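Long-range contacts in 2-Keto-3-deoxy-(6-phospho-)gluconate aldolase (Thermoproteus tenax, PDB 2R91), which is an aldolase of the dihydrodipicolinate synthetase family, a four-chain assembly whose subunits have the TIM-barrel fold: residues E2-I8 against V193-N199; M54-D58 against Y85-R89; F21-K26 against A59-A64. All blocks are in the same frame, centred on the assembly; numbering follows the deposited sequence.

Interaction 1: residues E2-I8 against V193-N199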
loop_
_atom_site.group_PDB
_atom_site.type_symbol
_atom_site.label_atom_id
_atom_site.label_comp_id
_atom_site.label_asym_id
_atom_site.label_seq_id
_atom_site.Cartn_x
_atom_site.Cartn_y
_atom_site.Cartn_z
ATOM N N GLU A 2 2.791 -23.504 22.188
ATOM C CA GLU A 2 3.766 -24.221 21.374
ATOM C C GLU A 2 4.766 -23.333 20.656
ATOM O O GLU A 2 4.436 -22.244 20.221
ATOM C CB GLU A 2 3.029 -25.091 20.340
ATOM C CG GLU A 2 2.281 -26.256 21.031
ATOM C CD GLU A 2 1.199 -26.873 20.159
ATOM O OE1 GLU A 2 0.873 -26.306 19.100
ATOM O OE2 GLU A 2 0.684 -27.941 20.525
ATOM N N ILE A 3 5.981 -23.834 20.545
ATOM C CA ILE A 3 6.974 -23.273 19.665
ATOM C C ILE A 3 6.971 -24.160 18.414
ATOM O O ILE A 3 7.284 -25.368 18.485
ATOM C CB ILE A 3 8.342 -23.260 20.332
ATOM C CG1 ILE A 3 8.298 -22.279 21.526
ATOM C CG2 ILE A 3 9.433 -22.834 19.297
ATOM C CD1 ILE A 3 9.511 -22.288 22.479
ATOM N N VAL A 4 6.576 -23.573 17.292
ATOM C CA VAL A 4 6.530 -24.327 16.034
ATOM C C VAL A 4 7.639 -23.795 15.143
ATOM O O VAL A 4 7.751 -22.585 14.927
ATOM C CB VAL A 4 5.167 -24.146 15.323
ATOM C CG1 VAL A 4 5.095 -24.987 14.010
ATOM C CG2 VAL A 4 3.988 -24.442 16.239
ATOM N N ALA A 5 8.495 -24.671 14.642
ATOM C CA ALA A 5 9.557 -24.220 13.762
ATOM C C ALA A 5 9.169 -24.362 12.283
ATOM O O ALA A 5 8.935 -25.474 11.822
ATOM C CB ALA A 5 10.818 -24.992 14.040
ATOM N N PRO A 6 9.134 -23.233 11.530
ATOM C CA PRO A 6 8.983 -23.308 10.073
ATOM C C PRO A 6 10.393 -23.611 9.590
ATOM O O PRO A 6 11.218 -22.708 9.340
ATOM C CB PRO A 6 8.485 -21.891 9.690
ATOM C CG PRO A 6 9.199 -20.967 10.744
ATOM C CD PRO A 6 9.336 -21.836 12.018
ATOM N N VAL A 7 10.692 -24.908 9.515
ATOM C CA VAL A 7 12.045 -25.394 9.356
ATOM C C VAL A 7 12.617 -25.084 7.985
ATOM O O VAL A 7 11.892 -25.099 6.976
ATOM C CB VAL A 7 12.100 -26.909 9.693
ATOM C CG1 VAL A 7 11.361 -27.737 8.601
ATOM C CG2 VAL A 7 13.544 -27.368 9.914
ATOM N N ILE A 8 13.916 -24.770 7.950
ATOM C CA ILE A 8 14.605 -24.586 6.683
ATOM C C ILE A 8 14.684 -25.911 5.908
ATOM O O ILE A 8 14.777 -26.979 6.496
ATOM C CB ILE A 8 16.050 -24.028 6.866
ATOM C CG1 ILE A 8 16.823 -24.865 7.894
ATOM C CG2 ILE A 8 16.010 -22.516 7.280
ATOM C CD1 ILE A 8 18.317 -24.533 8.011
ATOM N N VAL A 193 3.602 -19.837 18.639
ATOM C CA VAL A 193 4.297 -19.058 17.618
ATOM C C VAL A 193 4.826 -20.004 16.558
ATOM O O VAL A 193 5.186 -21.135 16.867
ATOM C CB VAL A 193 5.501 -18.237 18.219
ATOM C CG1 VAL A 193 4.975 -17.231 19.284
ATOM C CG2 VAL A 193 6.569 -19.151 18.872
ATOM N N VAL A 194 4.894 -19.518 15.323
ATOM C CA VAL A 194 5.607 -20.225 14.269
ATOM C C VAL A 194 6.654 -19.287 13.677
ATOM O O VAL A 194 6.531 -18.814 12.563
ATOM C CB VAL A 194 4.650 -20.727 13.129
ATOM C CG1 VAL A 194 5.413 -21.625 12.135
ATOM C CG2 VAL A 194 3.472 -21.489 13.693
ATOM N N ALA A 195 7.707 -19.040 14.424
ATOM C CA ALA A 195 8.700 -18.049 14.037
ATOM C C ALA A 195 9.957 -18.670 13.417
ATOM O O ALA A 195 10.501 -19.664 13.918
ATOM C CB ALA A 195 9.052 -17.153 15.286
ATOM N N SER A 196 10.465 -18.035 12.362
ATOM C CA SER A 196 11.681 -18.491 11.668
ATOM C C SER A 196 12.886 -18.654 12.584
ATOM O O SER A 196 13.729 -19.527 12.360
ATOM C CB SER A 196 12.020 -17.518 10.529
ATOM O OG SER A 196 12.499 -16.271 11.058
ATOM N N SER A 197 12.973 -17.826 13.634
ATOM C CA SER A 197 14.092 -17.921 14.575
ATOM C C SER A 197 14.115 -19.213 15.418
ATOM O O SER A 197 15.113 -19.497 16.086
ATOM C CB SER A 197 14.115 -16.711 15.539
ATOM O OG SER A 197 12.903 -16.631 16.251
ATOM N N ALA A 198 13.036 -19.991 15.414
ATOM C CA ALA A 198 13.128 -21.325 16.033
ATOM C C ALA A 198 14.172 -22.200 15.336
ATOM O O ALA A 198 14.621 -23.189 15.904
ATOM C CB ALA A 198 11.769 -22.023 16.092
ATOM N N ASN A 199 14.555 -21.844 14.115
ATOM C CA ASN A 199 15.659 -22.544 13.469
ATOM C C ASN A 199 17.001 -22.317 14.145
ATOM O O ASN A 199 17.779 -23.246 14.297
ATOM C CB ASN A 199 15.800 -22.151 11.996
ATOM C CG ASN A 199 14.723 -22.765 11.149
ATOM O OD1 ASN A 199 14.783 -23.959 10.841
ATOM N ND2 ASN A 199 13.702 -21.977 10.819
HETATM O O HOH W 1 8.625 -20.430 16.327
#
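Ile3 and Val193 pair as parallel strand neighbours where the first and eighth strands of the TIM barrel meet and close the sheet. Val193 N donates to Glu2 O (3.0 Å) and its carbonyl O accepts from Val4 N (2.8 Å). The ladder then opens: Val4 O accepts a hydrogen bond from a water that also lies close to Ala195 N, so a single water bridges the chains where they part. Beta-branched residues suit this seam. Val4 CB lies against Val194 CG2 at 3.5 Å, while on the face of Ile3 the small methyl of Ala198 lets the turn after the strand come in close, reaching Ile3 CG2 and Ala5 CB.

Pro6, which has no N-H to offer, is the centre of an inverse gamma turn. Followed round its ring, CB meets Val194 CG1, CG sits 3.6 Å from Ser196 N, and CD presses on Ala195 O at 3.1 Å. The ring thus packs against the Ala195-Ser196 peptide, where the chain begins to turn.

Asn199 suits the far end because its amide can give and accept at once. With chi1 -74° setting CG beside its own backbone N, ND2 bonds back to Ser196 O in the plane of that carbonyl. The same nitrogen reaches across to Pro6 O, which it meets from above the carbonyl plane. Together the two bonds fix the rotation of the amide. OD1 accepts from His24 NE2 of helix 18-30 and, 3.1 Å away, from Ile8 N, which is tilted 34° from the Asn199 carbonyl plane.

Interaction 2: residues M54-D58 against Y85-R89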
loop_
_atom_site.group_PDB
_atom_site.type_symbol
_atom_site.label_atom_id
_atom_site.label_comp_id
_atom_site.label_asym_id
_atom_site.label_seq_id
_atom_site.Cartn_x
_atom_site.Cartn_y
_atom_site.Cartn_z
ATOM N N MET A 54 7.437 -33.928 -0.950
ATOM C CA MET A 54 7.297 -35.316 -0.482
ATOM C C MET A 54 8.551 -35.770 0.231
ATOM O O MET A 54 8.470 -36.399 1.252
ATOM C CB MET A 54 7.032 -36.235 -1.682
ATOM C CG MET A 54 5.699 -35.938 -2.357
ATOM S SD MET A 54 5.380 -36.981 -3.815
ATOM C CE MET A 54 5.309 -38.595 -3.010
ATOM N N GLU A 55 9.722 -35.483 -0.332
ATOM C CA GLU A 55 10.978 -35.866 0.316
ATOM C C GLU A 55 11.101 -35.198 1.682
ATOM O O GLU A 55 11.524 -35.790 2.673
ATOM C CB GLU A 55 12.174 -35.472 -0.536
ATOM C CG GLU A 55 12.269 -36.261 -1.812
ATOM C CD GLU A 55 13.129 -35.581 -2.861
ATOM O OE1 GLU A 55 14.028 -34.818 -2.491
ATOM O OE2 GLU A 55 12.889 -35.784 -4.059
ATOM N N LEU A 56 10.715 -33.935 1.724
ATOM C CA LEU A 56 10.779 -33.169 2.944
ATOM C C LEU A 56 9.775 -33.700 3.985
ATOM O O LEU A 56 10.094 -33.835 5.163
ATOM C CB LEU A 56 10.554 -31.691 2.548
ATOM C CG LEU A 56 10.573 -30.621 3.616
ATOM C CD1 LEU A 56 12.019 -30.548 4.233
ATOM C CD2 LEU A 56 10.159 -29.292 2.952
ATOM N N THR A 57 8.575 -34.065 3.540
ATOM C CA THR A 57 7.585 -34.711 4.408
ATOM C C THR A 57 8.156 -35.994 5.029
ATOM O O THR A 57 8.002 -36.246 6.234
ATOM C CB THR A 57 6.304 -35.083 3.593
ATOM O OG1 THR A 57 5.646 -33.887 3.156
ATOM C CG2 THR A 57 5.327 -35.944 4.401
ATOM N N ASP A 58 8.829 -36.807 4.217
ATOM C CA ASP A 58 9.400 -38.064 4.749
ATOM C C ASP A 58 10.466 -37.735 5.784
ATOM O O ASP A 58 10.505 -38.342 6.859
ATOM C CB ASP A 58 10.048 -38.888 3.629
ATOM C CG ASP A 58 9.032 -39.506 2.675
ATOM O OD1 ASP A 58 7.871 -39.711 3.039
ATOM O OD2 ASP A 58 9.421 -39.825 1.540
ATOM N N TYR A 85 -0.657 -37.543 0.969
ATOM C CA TYR A 85 0.648 -38.126 1.278
ATOM C C TYR A 85 1.109 -37.801 2.705
ATOM O O TYR A 85 1.546 -38.692 3.467
ATOM C CB TYR A 85 1.707 -37.633 0.284
ATOM C CG TYR A 85 3.037 -38.345 0.409
ATOM C CD1 TYR A 85 3.167 -39.687 -0.006
ATOM C CD2 TYR A 85 4.150 -37.713 0.960
ATOM C CE1 TYR A 85 4.345 -40.366 0.122
ATOM C CE2 TYR A 85 5.358 -38.382 1.074
ATOM C CZ TYR A 85 5.439 -39.721 0.641
ATOM O OH TYR A 85 6.601 -40.413 0.731
ATOM N N ALA A 86 1.029 -36.519 3.068
ATOM C CA ALA A 86 1.412 -36.077 4.414
ATOM C C ALA A 86 0.595 -36.821 5.475
ATOM O O ALA A 86 1.134 -37.305 6.471
ATOM C CB ALA A 86 1.206 -34.568 4.542
ATOM N N GLU A 87 -0.701 -36.908 5.257
ATOM C CA GLU A 87 -1.560 -37.641 6.178
ATOM C C GLU A 87 -1.124 -39.102 6.336
ATOM O O GLU A 87 -1.109 -39.638 7.453
ATOM C CB GLU A 87 -2.999 -37.572 5.709
ATOM C CG GLU A 87 -3.952 -38.299 6.663
ATOM C CD GLU A 87 -5.376 -38.161 6.197
ATOM O OE1 GLU A 87 -5.684 -38.647 5.100
ATOM O OE2 GLU A 87 -6.183 -37.530 6.889
ATOM N N SER A 88 -0.738 -39.737 5.238
ATOM C CA SER A 88 -0.330 -41.158 5.292
ATOM C C SER A 88 0.990 -41.308 6.016
ATOM O O SER A 88 1.256 -42.353 6.637
ATOM C CB SER A 88 -0.223 -41.752 3.889
ATOM O OG SER A 88 0.963 -41.320 3.228
ATOM N N ARG A 89 1.814 -40.252 5.965
ATOM C CA ARG A 89 3.096 -40.245 6.676
ATOM C C ARG A 89 2.985 -39.851 8.160
ATOM O O ARG A 89 3.982 -39.784 8.871
ATOM C CB ARG A 89 4.119 -39.373 5.924
ATOM C CG ARG A 89 4.447 -39.908 4.540
ATOM C CD ARG A 89 5.149 -41.237 4.672
ATOM N NE ARG A 89 5.597 -41.851 3.422
ATOM C CZ ARG A 89 4.945 -42.815 2.772
ATOM N NH1 ARG A 89 3.777 -43.236 3.215
ATOM N NH2 ARG A 89 5.442 -43.338 1.667
#
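Tyr85 reaches from helix 76-88 across to Met54 and Asp58 of helix 50-63, two neighbouring helices on the outside of the TIM barrel. Its CG lies anti to the backbone N (chi1 -171°), which carries the ring over the groove between the helices. Met54 CE stands almost squarely above the ring centre, 3.7 Å from the Tyr85 centroid, in a CH-pi contact. Met54 SD, 4.9 Å from the Tyr85 centroid over the same face, adds a more distant Met-aromatic contact; an unbranched, flexible thioether chain is well able to fold over an aromatic face in this way. The phenol OH donates to Asp58 OD1 (2.7 Å), using the syn lone pair of that oxygen, with the carboxylate and ring planes 59° apart.

Ala86 follows, and its small size leaves room for Thr57 CG2, which packs 3.9 Å from Ala86 CA. The hydroxyl of Thr57 instead bonds to Lys53 O within its own helix. Next in the chain, Ser88 OG turns back to Tyr85 O. Arg89, just beyond the helix, lays CB against Thr57 CG2, and its bend at chi2 (-65°) accompanies a course that brings CG 3.9 Å above the Tyr85 ring plane, toward the rim, on the face opposite Met54. From there NE forms a salt bridge with Asp58 OD1 at 3.1 Å, the oxygen lying at the guanidinium edge.

One carboxylate oxygen therefore receives both a phenol and a guanidinium donor. This shared grip should favour the charged form of Asp58. The ring lies between the methyl of Met54 and the CG methylene of Arg89, while its hydroxyl joins the salt bridge at the shared oxygen.

Interaction 3: residues F21-K26 against A59-A64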
loop_
_atom_site.group_PDB
_atom_site.type_symbol
_atom_site.label_atom_id
_atom_site.label_comp_id
_atom_site.label_asym_id
_atom_site.label_seq_id
_atom_site.Cartn_x
_atom_site.Cartn_y
_atom_site.Cartn_z
ATOM N N PHE A 21 19.238 -32.193 7.270
ATOM C CA PHE A 21 17.887 -31.866 7.742
ATOM C C PHE A 21 17.530 -32.552 9.063
ATOM O O PHE A 21 16.997 -31.924 9.985
ATOM C CB PHE A 21 16.864 -32.202 6.650
ATOM C CG PHE A 21 15.462 -31.804 6.978
ATOM C CD1 PHE A 21 15.021 -30.501 6.750
ATOM C CD2 PHE A 21 14.570 -32.728 7.520
ATOM C CE1 PHE A 21 13.722 -30.120 7.061
ATOM C CE2 PHE A 21 13.266 -32.363 7.828
ATOM C CZ PHE A 21 12.838 -31.042 7.594
ATOM N N ALA A 22 17.829 -33.847 9.151
ATOM C CA ALA A 22 17.532 -34.643 10.337
ATOM C C ALA A 22 18.334 -34.196 11.536
ATOM O O ALA A 22 17.801 -34.169 12.620
ATOM C CB ALA A 22 17.824 -36.167 10.073
ATOM N N ASN A 23 19.616 -33.908 11.345
ATOM C CA ASN A 23 20.449 -33.435 12.431
ATOM C C ASN A 23 19.855 -32.130 12.970
ATOM O O ASN A 23 19.686 -31.970 14.181
ATOM C CB ASN A 23 21.882 -33.186 11.942
ATOM C CG ASN A 23 22.776 -32.553 13.013
ATOM O OD1 ASN A 23 23.175 -33.216 13.970
ATOM N ND2 ASN A 23 23.107 -31.265 12.843
ATOM N N HIS A 24 19.527 -31.225 12.051
ATOM C CA HIS A 24 18.959 -29.897 12.420
ATOM C C HIS A 24 17.633 -30.065 13.156
ATOM O O HIS A 24 17.441 -29.537 14.229
ATOM C CB HIS A 24 18.766 -29.043 11.156
ATOM C CG HIS A 24 18.134 -27.697 11.422
ATOM N ND1 HIS A 24 18.688 -26.778 12.290
ATOM C CD2 HIS A 24 17.014 -27.116 10.920
ATOM C CE1 HIS A 24 17.923 -25.689 12.320
ATOM N NE2 HIS A 24 16.906 -25.868 11.499
ATOM N N VAL A 25 16.706 -30.842 12.605
ATOM C CA VAL A 25 15.430 -31.051 13.284
ATOM C C VAL A 25 15.582 -31.648 14.696
ATOM O O VAL A 25 14.917 -31.229 15.654
ATOM C CB VAL A 25 14.482 -31.914 12.448
ATOM C CG1 VAL A 25 13.334 -32.417 13.319
ATOM C CG2 VAL A 25 13.946 -31.121 11.223
ATOM N N LYS A 26 16.464 -32.631 14.830
ATOM C CA LYS A 26 16.639 -33.283 16.116
ATOM C C LYS A 26 17.278 -32.330 17.138
ATOM O O LYS A 26 16.929 -32.354 18.317
ATOM C CB LYS A 26 17.459 -34.565 15.941
ATOM C CG LYS A 26 16.660 -35.661 15.176
ATOM C CD LYS A 26 17.603 -36.773 14.645
ATOM C CE LYS A 26 16.903 -37.678 13.615
ATOM N NZ LYS A 26 17.912 -38.545 12.904
ATOM N N ALA A 59 11.343 -36.776 5.457
ATOM C CA ALA A 59 12.445 -36.418 6.370
ATOM C C ALA A 59 11.914 -35.847 7.674
ATOM O O ALA A 59 12.412 -36.183 8.748
ATOM C CB ALA A 59 13.448 -35.430 5.690
ATOM N N ALA A 60 10.899 -34.980 7.582
ATOM C CA ALA A 60 10.354 -34.316 8.776
ATOM C C ALA A 60 9.655 -35.334 9.676
ATOM O O ALA A 60 9.913 -35.389 10.887
ATOM C CB ALA A 60 9.355 -33.169 8.371
ATOM N N THR A 61 8.755 -36.138 9.087
ATOM C CA THR A 61 8.029 -37.150 9.877
ATOM C C THR A 61 8.942 -38.268 10.427
ATOM O O THR A 61 8.628 -38.876 11.432
ATOM C CB THR A 61 6.806 -37.766 9.130
ATOM O OG1 THR A 61 7.233 -38.373 7.899
ATOM C CG2 THR A 61 5.748 -36.694 8.842
ATOM N N SER A 62 10.075 -38.541 9.806
ATOM C CA SER A 62 10.944 -39.506 10.446
ATOM C C SER A 62 11.863 -38.871 11.520
ATOM O O SER A 62 12.374 -39.574 12.387
ATOM C CB SER A 62 11.655 -40.402 9.435
ATOM O OG SER A 62 12.581 -39.685 8.653
ATOM N N ALA A 63 11.996 -37.543 11.521
ATOM C CA ALA A 63 12.848 -36.860 12.520
ATOM C C ALA A 63 12.073 -36.284 13.724
ATOM O O ALA A 63 12.643 -36.093 14.808
ATOM C CB ALA A 63 13.720 -35.769 11.851
ATOM N N ALA A 64 10.778 -36.019 13.557
ATOM C CA ALA A 64 10.020 -35.344 14.600
ATOM C C ALA A 64 8.712 -36.055 14.825
ATOM O O ALA A 64 8.091 -36.522 13.877
ATOM C CB ALA A 64 9.742 -33.875 14.206
HETATM O O HOH W 2 15.455 -40.684 13.476
#
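Phe21 and Val25 of helix 18-30 lie against a row of alanines at the C-terminal end of helix 50-63 and just beyond it, and the contact is almost wholly apolar. Phe21 has CG anti to its backbone N (chi1 -175°), a torsion that extends the ring toward the neighbouring helix. There Ala59 CB touches Phe21 CD2 at 3.5 Å, and CE2 comes equally close to Ala60 N, with Ala60 CA level with the ring at its edge. Val25, one turn on, sets CG2 over one face of the same ring, toward its rim, and leaves its other methyl for the partner helix: Val25 CG1 rests 3.7 Å from Ala63 CB and also meets Ala64 CB. Alanine suits these places because a single methyl lets large side chains approach the helix backbone.

Polar contacts are slight, with no direct hydrogen bond between 21-26 and 59-64. Lys26 runs out extended along the rim, its aliphatic CE passing 4.1 Å from Ala63 CB, while a water held by weak bonds links the ammonium end to Ser62 O. A long chain of this kind can shield the alanine methyl and still keep its charge near solvent.

The axes of helix segments 21-26 and 59-63 come within 9.5 Å of each other and cross at -46°. Val25 and Ala64 also touch Val36 of strand 35-38, the strand between these helices in sequence. This is the side-by-side packing of successive helices round the outside of a TIM barrel.

In the fold
Interaction 1 is core: it joins the first and last strands of the barrel and combines backbone bonds, one side-chain amide and close apolar packing. Interactions 2 and 3, both partly buried, lie farther out, on the helical layer, and share helix 50-63, which packs on helix 76-88 in one and on helix 18-30 in the other. Toward the surface interaction 2 gains a salt bridge and a phenol bond, whereas interaction 3 stays nearly all apolar. Phe21 links the layers, touching Val7 and Ile8 of interaction 1 and Leu56 of 54-58, and His24 meets Asn199. Interactions 1 and 2, centres about 19 Å apart, do not touch.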